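Local coordinates for superoxide dismutase (Acidilobus saccharovorans, PDB 4FFK), which catalyses the dismutation of superoxide to oxygen and hydrogen peroxide, using one iron ion in each subunit, at residues H89-P101 and I172-Y184. Residues are numbered along the deposited sequence; the frame is centred on the assembly and turned at random.
Sequences HILHTLYWLNMAP and IPLLAVDVFEHAY. With FE (Fe (III) ion), chain B.
With CG anti to the backbone N in both residues (chi1 -180° in Tyr95, -169° in Asp178), the phenol ring of Tyr95 lies against Asp178, whose CB sits over one ring face in a CH-pi contact, 3.9 Å from the centroid; Met99 CE lies over the opposite face, toward the rim. Tyr95 OH is hydrogen-bonded to Tyr195 OH and, through a water, to Ala183 O. Back toward the start of strand 172-178, the Asn98 amide grips the backbone twice: OD1 accepts from Ala176 N at 2.8 Å, the donor lying above the carbonyl plane, while ND2 donates to an in-plane lone pair of Leu174 O at 3.1 Å and also hydrogen-bonds Asp207 OD2. Were Asn98 replaced by an alanine, Ala176 N and Leu174 O would probably lose these mates at the beta bulge of Leu174 and Leu175. Leu94 CD2 touches both Pro173 CB (3.5 Å) and Ala176 CB. At the strand's C-terminal end, His92 NE2 and Asp178 OD2 bind iron at 2.1 and 1.9 Å, ring and carboxylate planes perpendicular. Gly88 O holds His92 ND1; Glu181 OE2 of the third subunit holds His182 ND1. His182, a water and His43 complete the five-ligand site between the alpha-hairpin and C-terminal domains, characteristic of iron/manganese superoxide dismutases.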
loop_
_atom_site.group_PDB
_atom_site.type_symbol
_atom_site.label_atom_id
_atom_site.label_comp_id
_atom_site.label_asym_id
_atom_site.label_seq_id
_atom_site.Cartn_x
_atom_site.Cartn_y
_atom_site.Cartn_z
ATOM N N HIS A 89 15.828 8.007 1.252
ATOM C CA HIS A 89 17.039 8.723 1.749
ATOM C C HIS A 89 17.389 8.464 3.196
ATOM O O HIS A 89 18.533 8.089 3.525
ATOM C CB HIS A 89 16.783 10.217 1.524
ATOM C CG HIS A 89 17.870 11.110 2.003
ATOM N ND1 HIS A 89 19.198 10.748 1.982
ATOM C CD2 HIS A 89 17.827 12.374 2.484
ATOM C CE1 HIS A 89 19.928 11.753 2.440
ATOM N NE2 HIS A 89 19.116 12.736 2.783
ATOM N N ILE A 90 16.420 8.593 4.082
ATOM C CA ILE A 90 16.693 8.506 5.465
ATOM C C ILE A 90 17.011 7.087 5.853
ATOM O O ILE A 90 17.884 6.841 6.673
ATOM C CB ILE A 90 15.574 9.052 6.362
ATOM C CG1 ILE A 90 14.307 8.168 6.242
ATOM C CG2 ILE A 90 15.420 10.547 6.182
ATOM C CD1 ILE A 90 13.096 8.800 6.877
ATOM N N LEU A 91 16.322 6.135 5.242
ATOM C CA LEU A 91 16.567 4.750 5.593
ATOM C C LEU A 91 17.905 4.281 5.053
ATOM O O LEU A 91 18.592 3.479 5.707
ATOM C CB LEU A 91 15.429 3.852 5.107
ATOM C CG LEU A 91 14.164 4.140 5.919
ATOM C CD1 LEU A 91 13.049 3.291 5.234
ATOM C CD2 LEU A 91 14.380 3.732 7.387
ATOM N N HIS A 92 18.311 4.764 3.878
ATOM C CA HIS A 92 19.636 4.351 3.381
ATOM C C HIS A 92 20.682 4.965 4.238
ATOM O O HIS A 92 21.671 4.294 4.573
ATOM C CB HIS A 92 19.855 4.713 1.935
ATOM C CG HIS A 92 19.168 3.769 1.029
ATOM N ND1 HIS A 92 17.833 3.905 0.699
ATOM C CD2 HIS A 92 19.599 2.634 0.439
ATOM C CE1 HIS A 92 17.476 2.878 -0.056
ATOM N NE2 HIS A 92 18.533 2.096 -0.242
ATOM N N THR A 93 20.490 6.234 4.558
ATOM C CA THR A 93 21.422 6.911 5.441
ATOM C C THR A 93 21.658 6.136 6.741
ATOM O O THR A 93 22.804 5.941 7.148
ATOM C CB THR A 93 20.953 8.290 5.738
ATOM O OG1 THR A 93 20.861 8.991 4.498
ATOM C CG2 THR A 93 21.955 8.964 6.670
ATOM N N LEU A 94 20.577 5.696 7.368
ATOM C CA LEU A 94 20.637 4.821 8.550
ATOM C C LEU A 94 21.355 3.535 8.229
ATOM O O LEU A 94 22.326 3.122 8.928
ATOM C CB LEU A 94 19.219 4.507 9.020
ATOM C CG LEU A 94 19.066 3.637 10.255
ATOM C CD1 LEU A 94 19.836 4.270 11.413
ATOM C CD2 LEU A 94 17.576 3.535 10.596
ATOM N N TYR A 95 20.885 2.867 7.195
ATOM C CA TYR A 95 21.482 1.616 6.775
ATOM C C TYR A 95 23.021 1.685 6.698
ATOM O O TYR A 95 23.677 0.826 7.256
ATOM C CB TYR A 95 20.942 1.299 5.414
ATOM C CG TYR A 95 21.417 0.044 4.781
ATOM C CD1 TYR A 95 22.034 0.082 3.542
ATOM C CD2 TYR A 95 21.108 -1.211 5.353
ATOM C CE1 TYR A 95 22.411 -1.047 2.917
ATOM C CE2 TYR A 95 21.447 -2.356 4.697
ATOM C CZ TYR A 95 22.143 -2.262 3.509
ATOM O OH TYR A 95 22.498 -3.380 2.863
ATOM N N TRP A 96 23.566 2.673 5.997
ATOM C CA TRP A 96 25.055 2.748 5.902
ATOM C C TRP A 96 25.697 2.938 7.237
ATOM O O TRP A 96 26.773 2.359 7.482
ATOM C CB TRP A 96 25.496 3.891 5.015
ATOM C CG TRP A 96 24.780 3.987 3.733
ATOM C CD1 TRP A 96 24.122 5.079 3.256
ATOM C CD2 TRP A 96 24.691 2.989 2.733
ATOM N NE1 TRP A 96 23.659 4.836 2.009
ATOM C CE2 TRP A 96 23.950 3.553 1.658
ATOM C CE3 TRP A 96 25.121 1.665 2.633
ATOM C CZ2 TRP A 96 23.646 2.834 0.508
ATOM C CZ3 TRP A 96 24.833 0.956 1.471
ATOM C CH2 TRP A 96 24.090 1.554 0.434
ATOM N N LEU A 97 25.090 3.781 8.065
ATOM C CA LEU A 97 25.630 4.147 9.389
ATOM C C LEU A 97 25.621 2.948 10.319
ATOM O O LEU A 97 26.490 2.794 11.224
ATOM C CB LEU A 97 24.851 5.310 9.993
ATOM C CG LEU A 97 25.070 6.666 9.300
ATOM C CD1 LEU A 97 24.031 7.654 9.854
ATOM C CD2 LEU A 97 26.560 7.210 9.525
ATOM N N ASN A 98 24.676 2.064 10.089
ATOM C CA ASN A 98 24.504 0.910 10.910
ATOM C C ASN A 98 25.522 -0.206 10.625
ATOM O O ASN A 98 25.478 -1.220 11.264
ATOM C CB ASN A 98 23.139 0.280 10.627
ATOM C CG ASN A 98 21.969 1.057 11.211
ATOM O OD1 ASN A 98 20.843 0.921 10.712
ATOM N ND2 ASN A 98 22.195 1.818 12.294
ATOM N N MET A 99 26.325 -0.041 9.598
ATOM C CA MET A 99 27.313 -1.018 9.236
ATOM C C MET A 99 28.745 -0.484 9.467
ATOM O O MET A 99 28.997 0.743 9.565
ATOM C CB MET A 99 27.121 -1.465 7.819
ATOM C CG MET A 99 25.792 -2.247 7.693
ATOM S SD MET A 99 25.559 -2.878 6.081
ATOM C CE MET A 99 25.421 -1.386 5.037
ATOM N N ALA A 100 29.656 -1.425 9.603
ATOM C CA ALA A 100 31.057 -1.086 9.859
ATOM C C ALA A 100 31.868 -2.215 9.259
ATOM O O ALA A 100 31.408 -3.365 9.244
ATOM C CB ALA A 100 31.330 -0.941 11.376
ATOM N N PRO A 101 33.078 -1.891 8.763
ATOM C CA PRO A 101 33.993 -2.874 8.168
ATOM C C PRO A 101 33.891 -4.241 8.826
ATOM O O PRO A 101 33.724 -4.327 10.079
ATOM C CB PRO A 101 35.355 -2.257 8.441
ATOM C CG PRO A 101 35.100 -0.817 8.259
ATOM C CD PRO A 101 33.740 -0.583 8.907
ATOM N N ILE A 172 11.244 5.515 16.491
ATOM C CA ILE A 172 12.553 5.995 16.139
ATOM C C ILE A 172 13.400 4.801 15.693
ATOM O O ILE A 172 13.670 3.899 16.481
ATOM C CB ILE A 172 13.228 6.676 17.370
ATOM C CG1 ILE A 172 12.279 7.781 17.916
ATOM C CG2 ILE A 172 14.701 7.093 17.083
ATOM C CD1 ILE A 172 12.860 8.612 19.056
ATOM N N PRO A 173 13.774 4.786 14.415
ATOM C CA PRO A 173 14.505 3.619 13.899
ATOM C C PRO A 173 15.910 3.711 14.468
ATOM O O PRO A 173 16.491 4.778 14.452
ATOM C CB PRO A 173 14.545 3.863 12.390
ATOM C CG PRO A 173 14.408 5.437 12.272
ATOM C CD PRO A 173 13.366 5.740 13.371
ATOM N N LEU A 174 16.422 2.585 14.922
ATOM C CA LEU A 174 17.783 2.539 15.426
ATOM C C LEU A 174 18.687 1.808 14.471
ATOM O O LEU A 174 19.872 2.178 14.310
ATOM C CB LEU A 174 17.826 1.809 16.765
ATOM C CG LEU A 174 16.821 2.375 17.771
ATOM C CD1 LEU A 174 16.798 1.595 19.076
ATOM C CD2 LEU A 174 17.132 3.819 17.988
ATOM N N LEU A 175 18.140 0.754 13.868
ATOM C CA LEU A 175 18.940 -0.151 13.080
ATOM C C LEU A 175 18.025 -0.605 11.972
ATOM O O LEU A 175 16.862 -0.841 12.211
ATOM C CB LEU A 175 19.295 -1.367 13.952
ATOM C CG LEU A 175 19.863 -2.580 13.228
ATOM C CD1 LEU A 175 21.228 -2.240 12.563
ATOM C CD2 LEU A 175 19.963 -3.690 14.255
ATOM N N ALA A 176 18.538 -0.695 10.769
ATOM C CA ALA A 176 17.674 -1.013 9.649
ATOM C C ALA A 176 18.459 -1.873 8.720
ATOM O O ALA A 176 19.654 -1.633 8.492
ATOM C CB ALA A 176 17.217 0.297 8.970
ATOM N N VAL A 177 17.804 -2.864 8.154
ATOM C CA VAL A 177 18.429 -3.631 7.090
ATOM C C VAL A 177 17.520 -3.479 5.861
ATOM O O VAL A 177 16.327 -3.668 5.944
ATOM C CB VAL A 177 18.622 -5.116 7.468
ATOM C CG1 VAL A 177 17.329 -5.766 7.952
ATOM C CG2 VAL A 177 19.224 -5.886 6.308
ATOM N N ASP A 178 18.125 -3.099 4.771
ATOM C CA ASP A 178 17.451 -3.025 3.468
ATOM C C ASP A 178 17.309 -4.382 2.868
ATOM O O ASP A 178 18.298 -5.149 2.709
ATOM C CB ASP A 178 18.376 -2.200 2.598
ATOM C CG ASP A 178 17.781 -1.783 1.306
ATOM O OD1 ASP A 178 16.627 -2.040 1.027
ATOM O OD2 ASP A 178 18.518 -1.094 0.604
ATOM N N VAL A 179 16.076 -4.724 2.497
ATOM C CA VAL A 179 15.838 -5.925 1.707
ATOM C C VAL A 179 15.136 -5.665 0.382
ATOM O O VAL A 179 14.529 -6.558 -0.214
ATOM C CB VAL A 179 15.100 -7.001 2.490
ATOM C CG1 VAL A 179 15.933 -7.459 3.640
ATOM C CG2 VAL A 179 13.727 -6.430 3.070
ATOM N N PHE A 180 15.300 -4.455 -0.144
ATOM C CA PHE A 180 15.135 -4.346 -1.541
ATOM C C PHE A 180 16.166 -5.227 -2.226
ATOM O O PHE A 180 17.291 -5.341 -1.771
ATOM C CB PHE A 180 15.464 -2.956 -1.998
ATOM C CG PHE A 180 14.355 -1.996 -1.866
ATOM C CD1 PHE A 180 13.862 -1.402 -3.041
ATOM C CD2 PHE A 180 13.840 -1.642 -0.605
ATOM C CE1 PHE A 180 12.821 -0.388 -2.967
ATOM C CE2 PHE A 180 12.787 -0.684 -0.530
ATOM C CZ PHE A 180 12.319 -0.079 -1.736
ATOM N N GLU A 181 15.775 -5.799 -3.341
ATOM C CA GLU A 181 16.676 -6.740 -3.989
ATOM C C GLU A 181 18.009 -6.121 -4.319
ATOM O O GLU A 181 19.041 -6.783 -4.341
ATOM C CB GLU A 181 16.018 -7.233 -5.227
ATOM C CG GLU A 181 14.912 -8.238 -4.833
ATOM C CD GLU A 181 13.985 -8.561 -5.941
ATOM O OE1 GLU A 181 13.850 -7.786 -6.913
ATOM O OE2 GLU A 181 13.357 -9.633 -5.880
ATOM N N HIS A 182 18.013 -4.825 -4.628
ATOM C CA HIS A 182 19.300 -4.237 -4.995
ATOM C C HIS A 182 20.335 -4.218 -3.860
ATOM O O HIS A 182 21.522 -4.123 -4.155
ATOM C CB HIS A 182 19.149 -2.830 -5.549
ATOM C CG HIS A 182 18.647 -1.878 -4.557
ATOM N ND1 HIS A 182 17.421 -1.269 -4.696
ATOM C CD2 HIS A 182 19.154 -1.462 -3.369
ATOM C CE1 HIS A 182 17.206 -0.486 -3.665
ATOM N NE2 HIS A 182 18.258 -0.558 -2.849
ATOM N N ALA A 183 19.888 -4.394 -2.621
ATOM C CA ALA A 183 20.790 -4.392 -1.487
ATOM C C ALA A 183 21.643 -5.654 -1.565
ATOM O O ALA A 183 22.739 -5.674 -1.016
ATOM C CB ALA A 183 20.025 -4.320 -0.161
ATOM N N TYR A 184 21.147 -6.681 -2.244
ATOM C CA TYR A 184 21.822 -8.008 -2.133
ATOM C C TYR A 184 21.956 -8.742 -3.400
ATOM O O TYR A 184 22.667 -9.749 -3.470
ATOM C CB TYR A 184 21.134 -8.872 -1.092
ATOM C CG TYR A 184 19.673 -9.109 -1.298
ATOM C CD1 TYR A 184 19.241 -10.060 -2.161
ATOM C CD2 TYR A 184 18.709 -8.384 -0.578
ATOM C CE1 TYR A 184 17.880 -10.349 -2.346
ATOM C CE2 TYR A 184 17.347 -8.630 -0.806
ATOM C CZ TYR A 184 16.952 -9.622 -1.643
ATOM O OH TYR A 184 15.665 -9.948 -1.852
HETATM FE FE FE B . 18.380 0.143 -0.862
HETATM O O HOH W 1 23.582 -3.228 0.180
HETATM O O HOH W 2 22.502 -1.757 8.175
HETATM O O HOH W 3 16.337 0.177 -0.676
#